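Local atomic coordinates of NmrA family protein (Shigella flexneri 2a, PDB entry 3QVO), a protein that is of unknown function but probably binds NAD(P)(H) through a Rossmann-type fold. Residues Glu176-Tyr181 against Ile194-Ser199; Thr166-Ala171 against Glu217-Asn222. All coordinates share one frame; numbering follows the deposited sequence.

Contact 1: Glu176-Tyr181 against Ile194-Ser199; sequences EDIIDY and IVSRKS
The irregular loop Glu176-Tyr181 runs across the point where strand 194-196 turns into helix 197-209, coming closest at Ile179 and Ser199, whose CA atoms are 4.3 Å apart. The motif is an N-capped helix start: Ser196 is the N-cap, and its OG accepts from Ser199 N at 2.8 Å. Serine suits this place because its short hydroxyl can receive a helix N-H and still donate outward. Placed between its own backbone N and carbonyl carbon (chi1 73°), Ser196 OG also gives its proton to Ile178 O, 2.6 Å away, coming in tilted from the plane of that carbonyl. The loop is thus tied to the cap itself. Ser199 adds a second tie one turn later, its OG accepting the Asp180 N-H at 3.0 Å in a nearly straight bond of 172°. Two waters fill in for direct backbone bonding: water 1 donates to Glu176 O and accepts from Lys198 N, while water 2 joins Asp180 O to Ser196 N. At the exposed end Asp177, the centre of an inverse gamma turn, forms a salt bridge through OD1 with Lys198 NZ, very short at 2.5 Å. Lys198 CB points toward the loop, and the bend at chi3 (-85°) carries NZ to the carboxylate; the Lys198 and Ile179 side chains cross at about a right angle, Lys198 CG touching Ile179 CG1 at 4.0 Å. Arg197, one residue earlier, turns instead to Asp175 and helix 34-43. At the far end Tyr181 closes the contact with a mostly apolar surface, its side chain also touching Leu203 and Asp206 of helix 197-209. Its CB packs on Val195 CG2, and the ring atom CD2 lies 3.7 Å from Ser199 CB.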
loop_
_atom_site.group_PDB
_atom_site.type_symbol
_atom_site.label_atom_id
_atom_site.label_comp_id
_atom_site.label_asym_id
_atom_site.label_seq_id
_atom_site.Cartn_x
_atom_site.Cartn_y
_atom_site.Cartn_z
ATOM N N GLU A 176 17.311 3.432 3.631
ATOM C CA GLU A 176 17.967 3.322 4.939
ATOM C C GLU A 176 17.420 2.129 5.757
ATOM O O GLU A 176 16.220 1.934 5.842
ATOM C CB GLU A 176 17.793 4.631 5.720
ATOM C CG GLU A 176 18.412 4.634 7.136
ATOM C CD GLU A 176 19.075 5.957 7.523
ATOM O OE1 GLU A 176 18.930 6.976 6.781
ATOM O OE2 GLU A 176 19.772 5.967 8.578
ATOM N N ASP A 177 18.317 1.358 6.378
ATOM C CA ASP A 177 17.942 0.207 7.213
ATOM C C ASP A 177 17.489 0.656 8.608
ATOM O O ASP A 177 18.150 0.369 9.583
ATOM C CB ASP A 177 19.124 -0.776 7.322
ATOM C CG ASP A 177 18.762 -2.070 8.063
ATOM O OD1 ASP A 177 17.575 -2.444 8.126
ATOM O OD2 ASP A 177 19.681 -2.729 8.590
ATOM N N ILE A 178 16.368 1.367 8.686
ATOM C CA ILE A 178 15.837 1.830 9.961
ATOM C C ILE A 178 14.314 1.890 9.959
ATOM O O ILE A 178 13.691 1.988 8.909
ATOM C CB ILE A 178 16.390 3.229 10.301
ATOM C CG1 ILE A 178 16.404 3.461 11.818
ATOM C CG2 ILE A 178 15.595 4.317 9.582
ATOM C CD1 ILE A 178 17.687 4.150 12.362
ATOM N N ILE A 179 13.734 1.830 11.148
ATOM C CA ILE A 179 12.319 2.030 11.326
ATOM C C ILE A 179 12.187 3.222 12.240
ATOM O O ILE A 179 12.428 3.116 13.427
ATOM C CB ILE A 179 11.635 0.811 11.958
ATOM C CG1 ILE A 179 11.645 -0.372 10.978
ATOM C CG2 ILE A 179 10.211 1.178 12.362
ATOM C CD1 ILE A 179 11.280 -1.762 11.640
ATOM N N ASP A 180 11.838 4.374 11.672
ATOM C CA ASP A 180 11.808 5.637 12.428
ATOM C C ASP A 180 10.812 6.586 11.754
ATOM O O ASP A 180 11.083 7.150 10.686
ATOM C CB ASP A 180 13.221 6.249 12.498
ATOM C CG ASP A 180 13.313 7.441 13.451
ATOM O OD1 ASP A 180 12.351 7.687 14.202
ATOM O OD2 ASP A 180 14.352 8.148 13.453
ATOM N N TYR A 181 9.640 6.736 12.354
ATOM C CA TYR A 181 8.591 7.486 11.700
ATOM C C TYR A 181 7.581 8.082 12.650
ATOM O O TYR A 181 7.559 7.775 13.854
ATOM C CB TYR A 181 7.896 6.633 10.640
ATOM C CG TYR A 181 7.013 5.526 11.172
ATOM C CD1 TYR A 181 5.705 5.771 11.574
ATOM C CD2 TYR A 181 7.481 4.224 11.245
ATOM C CE1 TYR A 181 4.905 4.754 12.059
ATOM C CE2 TYR A 181 6.683 3.195 11.725
ATOM C CZ TYR A 181 5.398 3.465 12.129
ATOM O OH TYR A 181 4.619 2.426 12.594
ATOM N N ILE A 194 11.666 13.036 4.409
ATOM C CA ILE A 194 12.007 11.683 3.963
ATOM C C ILE A 194 11.436 10.618 4.907
ATOM O O ILE A 194 11.043 10.912 6.038
ATOM C CB ILE A 194 13.528 11.476 3.878
ATOM C CG1 ILE A 194 14.175 11.475 5.286
ATOM C CG2 ILE A 194 14.213 12.558 2.989
ATOM C CD1 ILE A 194 15.697 11.590 5.296
ATOM N N VAL A 195 11.397 9.379 4.434
ATOM C CA VAL A 195 11.080 8.242 5.288
ATOM C C VAL A 195 11.593 6.976 4.646
ATOM O O VAL A 195 11.591 6.847 3.427
ATOM C CB VAL A 195 9.571 8.148 5.586
ATOM C CG1 VAL A 195 8.784 7.718 4.362
ATOM C CG2 VAL A 195 9.330 7.232 6.742
ATOM N N SER A 196 12.095 6.066 5.467
ATOM C CA SER A 196 12.570 4.795 4.977
ATOM C C SER A 196 11.398 3.919 4.531
ATOM O O SER A 196 10.306 3.927 5.107
ATOM C CB SER A 196 13.383 4.067 6.070
ATOM O OG SER A 196 12.542 3.549 7.104
ATOM N N ARG A 197 11.631 3.181 3.467
ATOM C CA ARG A 197 10.703 2.159 3.030
ATOM C C ARG A 197 10.435 1.158 4.156
ATOM O O ARG A 197 9.316 0.706 4.351
ATOM C CB ARG A 197 11.302 1.430 1.841
ATOM C CG ARG A 197 11.342 2.254 0.581
ATOM C CD ARG A 197 11.553 1.397 -0.658
ATOM N NE ARG A 197 11.491 2.198 -1.872
ATOM C CZ ARG A 197 12.444 3.028 -2.285
ATOM N NH1 ARG A 197 12.280 3.726 -3.400
ATOM N NH2 ARG A 197 13.544 3.194 -1.581
ATOM N N LYS A 198 11.470 0.810 4.903
ATOM C CA LYS A 198 11.303 -0.135 6.000
ATOM C C LYS A 198 10.324 0.427 7.020
ATOM O O LYS A 198 9.500 -0.321 7.569
ATOM C CB LYS A 198 12.660 -0.440 6.621
ATOM C CG LYS A 198 12.775 -1.710 7.393
ATOM C CD LYS A 198 14.269 -2.142 7.533
ATOM C CE LYS A 198 14.740 -2.955 6.273
ATOM N NZ LYS A 198 16.178 -3.348 6.275
ATOM N N SER A 199 10.356 1.744 7.216
ATOM C CA SER A 199 9.421 2.379 8.124
ATOM C C SER A 199 7.996 2.179 7.634
ATOM O O SER A 199 7.098 1.789 8.399
ATOM C CB SER A 199 9.690 3.870 8.252
ATOM O OG SER A 199 10.975 4.150 8.841
HETATM O O HOH W 1 14.451 1.069 3.943
HETATM O O HOH W 2 12.779 6.354 8.122
#

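Contact 2: Thr166-Ala171 against Glu217-Asn222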
loop_
_atom_site.group_PDB
_atom_site.type_symbol
_atom_site.label_atom_id
_atom_site.label_comp_id
_atom_site.label_asym_id
_atom_site.label_seq_id
_atom_site.Cartn_x
_atom_site.Cartn_y
_atom_site.Cartn_z
ATOM N N THR A 166 -7.322 2.705 4.724
ATOM C CA THR A 166 -6.284 3.557 5.237
ATOM C C THR A 166 -5.452 3.958 4.018
ATOM O O THR A 166 -4.957 3.094 3.293
ATOM C CB THR A 166 -5.401 2.832 6.213
ATOM O OG1 THR A 166 -6.189 2.210 7.258
ATOM C CG2 THR A 166 -4.344 3.794 6.781
ATOM N N ILE A 167 -5.330 5.259 3.771
ATOM C CA ILE A 167 -4.486 5.769 2.691
ATOM C C ILE A 167 -3.209 6.202 3.369
ATOM O O ILE A 167 -3.243 6.856 4.406
ATOM C CB ILE A 167 -5.145 6.985 1.933
ATOM C CG1 ILE A 167 -6.352 6.503 1.135
ATOM C CG2 ILE A 167 -4.162 7.647 1.013
ATOM C CD1 ILE A 167 -7.423 7.566 0.822
ATOM N N LEU A 168 -2.086 5.821 2.784
ATOM C CA LEU A 168 -0.802 6.075 3.359
ATOM C C LEU A 168 -0.047 6.893 2.364
ATOM O O LEU A 168 0.057 6.500 1.186
ATOM C CB LEU A 168 -0.025 4.783 3.640
ATOM C CG LEU A 168 -0.554 3.788 4.662
ATOM C CD1 LEU A 168 0.471 2.654 4.869
ATOM C CD2 LEU A 168 -0.852 4.501 5.975
ATOM N N ARG A 169 0.496 8.002 2.863
ATOM C CA ARG A 169 1.159 9.028 2.057
ATOM C C ARG A 169 2.547 9.276 2.559
ATOM O O ARG A 169 2.717 10.047 3.480
ATOM C CB ARG A 169 0.382 10.353 2.138
ATOM C CG ARG A 169 -0.767 10.393 1.193
ATOM C CD ARG A 169 -1.706 11.524 1.442
ATOM N NE ARG A 169 -2.022 11.815 2.836
ATOM C CZ ARG A 169 -1.487 12.783 3.564
ATOM N NH1 ARG A 169 -0.538 13.555 3.063
ATOM N NH2 ARG A 169 -1.897 12.977 4.814
ATOM N N PRO A 170 3.539 8.594 1.978
ATOM C CA PRO A 170 4.918 8.711 2.418
ATOM C C PRO A 170 5.718 9.811 1.776
ATOM O O PRO A 170 5.576 10.068 0.570
ATOM C CB PRO A 170 5.541 7.367 2.028
ATOM C CG PRO A 170 4.657 6.825 0.978
ATOM C CD PRO A 170 3.301 7.354 1.230
ATOM N N ALA A 171 6.588 10.390 2.604
ATOM C CA ALA A 171 7.557 11.350 2.215
ATOM C C ALA A 171 8.515 10.650 1.283
ATOM O O ALA A 171 8.298 9.490 0.927
ATOM C CB ALA A 171 8.262 11.915 3.448
ATOM N N GLU A 217 -8.575 6.823 7.696
ATOM C CA GLU A 217 -7.538 7.860 7.746
ATOM C C GLU A 217 -6.718 7.968 6.478
ATOM O O GLU A 217 -6.594 7.016 5.714
ATOM C CB GLU A 217 -6.585 7.612 8.922
ATOM C CG GLU A 217 -7.286 7.728 10.268
ATOM C CD GLU A 217 -6.411 7.376 11.459
ATOM O OE1 GLU A 217 -5.205 7.113 11.287
ATOM O OE2 GLU A 217 -6.935 7.369 12.586
ATOM N N ASN A 218 -6.093 9.137 6.322
ATOM C CA ASN A 218 -5.317 9.467 5.147
ATOM C C ASN A 218 -4.058 10.170 5.665
ATOM O O ASN A 218 -4.024 11.384 5.864
ATOM C CB ASN A 218 -6.170 10.355 4.250
ATOM C CG ASN A 218 -5.548 10.615 2.913
ATOM O OD1 ASN A 218 -4.344 10.450 2.718
ATOM N ND2 ASN A 218 -6.370 11.039 1.974
ATOM N N ILE A 219 -3.023 9.370 5.874
ATOM C CA ILE A 219 -1.940 9.657 6.811
ATOM C C ILE A 219 -0.641 9.897 6.074
ATOM O O ILE A 219 -0.226 9.073 5.257
ATOM C CB ILE A 219 -1.671 8.395 7.656
ATOM C CG1 ILE A 219 -2.908 7.901 8.376
ATOM C CG2 ILE A 219 -0.551 8.608 8.643
ATOM C CD1 ILE A 219 -2.728 6.467 8.823
ATOM N N GLY A 220 0.027 11.008 6.384
ATOM C CA GLY A 220 1.397 11.216 5.943
ATOM C C GLY A 220 2.357 10.509 6.882
ATOM O O GLY A 220 2.115 10.446 8.097
ATOM N N ILE A 221 3.447 9.977 6.323
ATOM C CA ILE A 221 4.459 9.266 7.094
ATOM C C ILE A 221 5.832 9.905 6.811
ATOM O O ILE A 221 6.303 9.915 5.676
ATOM C CB ILE A 221 4.536 7.754 6.704
ATOM C CG1 ILE A 221 3.149 7.124 6.528
ATOM C CG2 ILE A 221 5.322 6.935 7.751
ATOM C CD1 ILE A 221 3.178 5.862 5.599
ATOM N N ASN A 222 6.469 10.436 7.846
ATOM C CA ASN A 222 7.835 10.954 7.713
ATOM C C ASN A 222 8.772 10.547 8.878
ATOM O O ASN A 222 8.326 10.304 9.986
ATOM C CB ASN A 222 7.802 12.481 7.598
ATOM C CG ASN A 222 7.493 13.148 8.913
ATOM O OD1 ASN A 222 6.329 13.332 9.251
ATOM N ND2 ASN A 222 8.541 13.496 9.679
#
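With CG trans to its carbonyl carbon (chi1 -82°) and the chain bent at chi3 (-42°), Arg169 swings its guanidinium over the neighbouring strand, where Asn218, extended with chi1 -172°, holds out its amide oxygen. Arg169 grips this residue side-on: NE donates to Asn218 OD1 at 2.7 Å, from above the amide plane, and NH2 donates to the backbone Asn218 O at 2.9 Å, an acceptor lying in the guanidinium plane. Arginine suits the place because its row of N-H groups can span a side-chain and a main-chain oxygen together. Gly220 lies under one guanidinium face, its CA 3.8 Å from the plane and offset toward the rim of the group. Beneath this runs a regular parallel ladder, in which Ile167 N donates to Glu217 O at 2.9 Å and Ile167 O accepts from Ile219 N; Arg169 and Ala171 carry the pattern on. On the other face of the sheet methyl groups of branched chains meet: Ile219 CD1 touches the CG2 methyl of Thr166 at 3.7 Å and also Leu168 CD2, and Ile221 CD1 reaches Leu168 CB. Thr166 OG1 is hydrogen-bonded to His214 O and Arg119 NH1. Helix 197-209 covers Leu168 and Ile221, whereas helix 149-159 packs on Ile167 and supplies Glu159 to Asn218 ND2. Strand 164-174 also pairs with strand 119-123, and strand 217-222 with strand 182-184.

Overall arrangement
Contact 1 is nested along the chain inside the loop that contact 2 closes, and their centres are about 14 Å apart. Strand 194-196 and strand 217-222 both pair with strand 164-174, so the two contacts meet in one sheet: Val195 CG1 lies 3.6 Å from Ile221 O, and Tyr181 CB packs 3.8 Å from Asn222 O. Helix 197-209, whose start is capped in contact 1, then runs over the Leu168 and Ile221 face of contact 2 before the chain enters strand 217-222. The 5-mercapto-2-nitro-benzoic acid pocket includes Lys83, Gln87 and Cys115, none of which belongs to either contact.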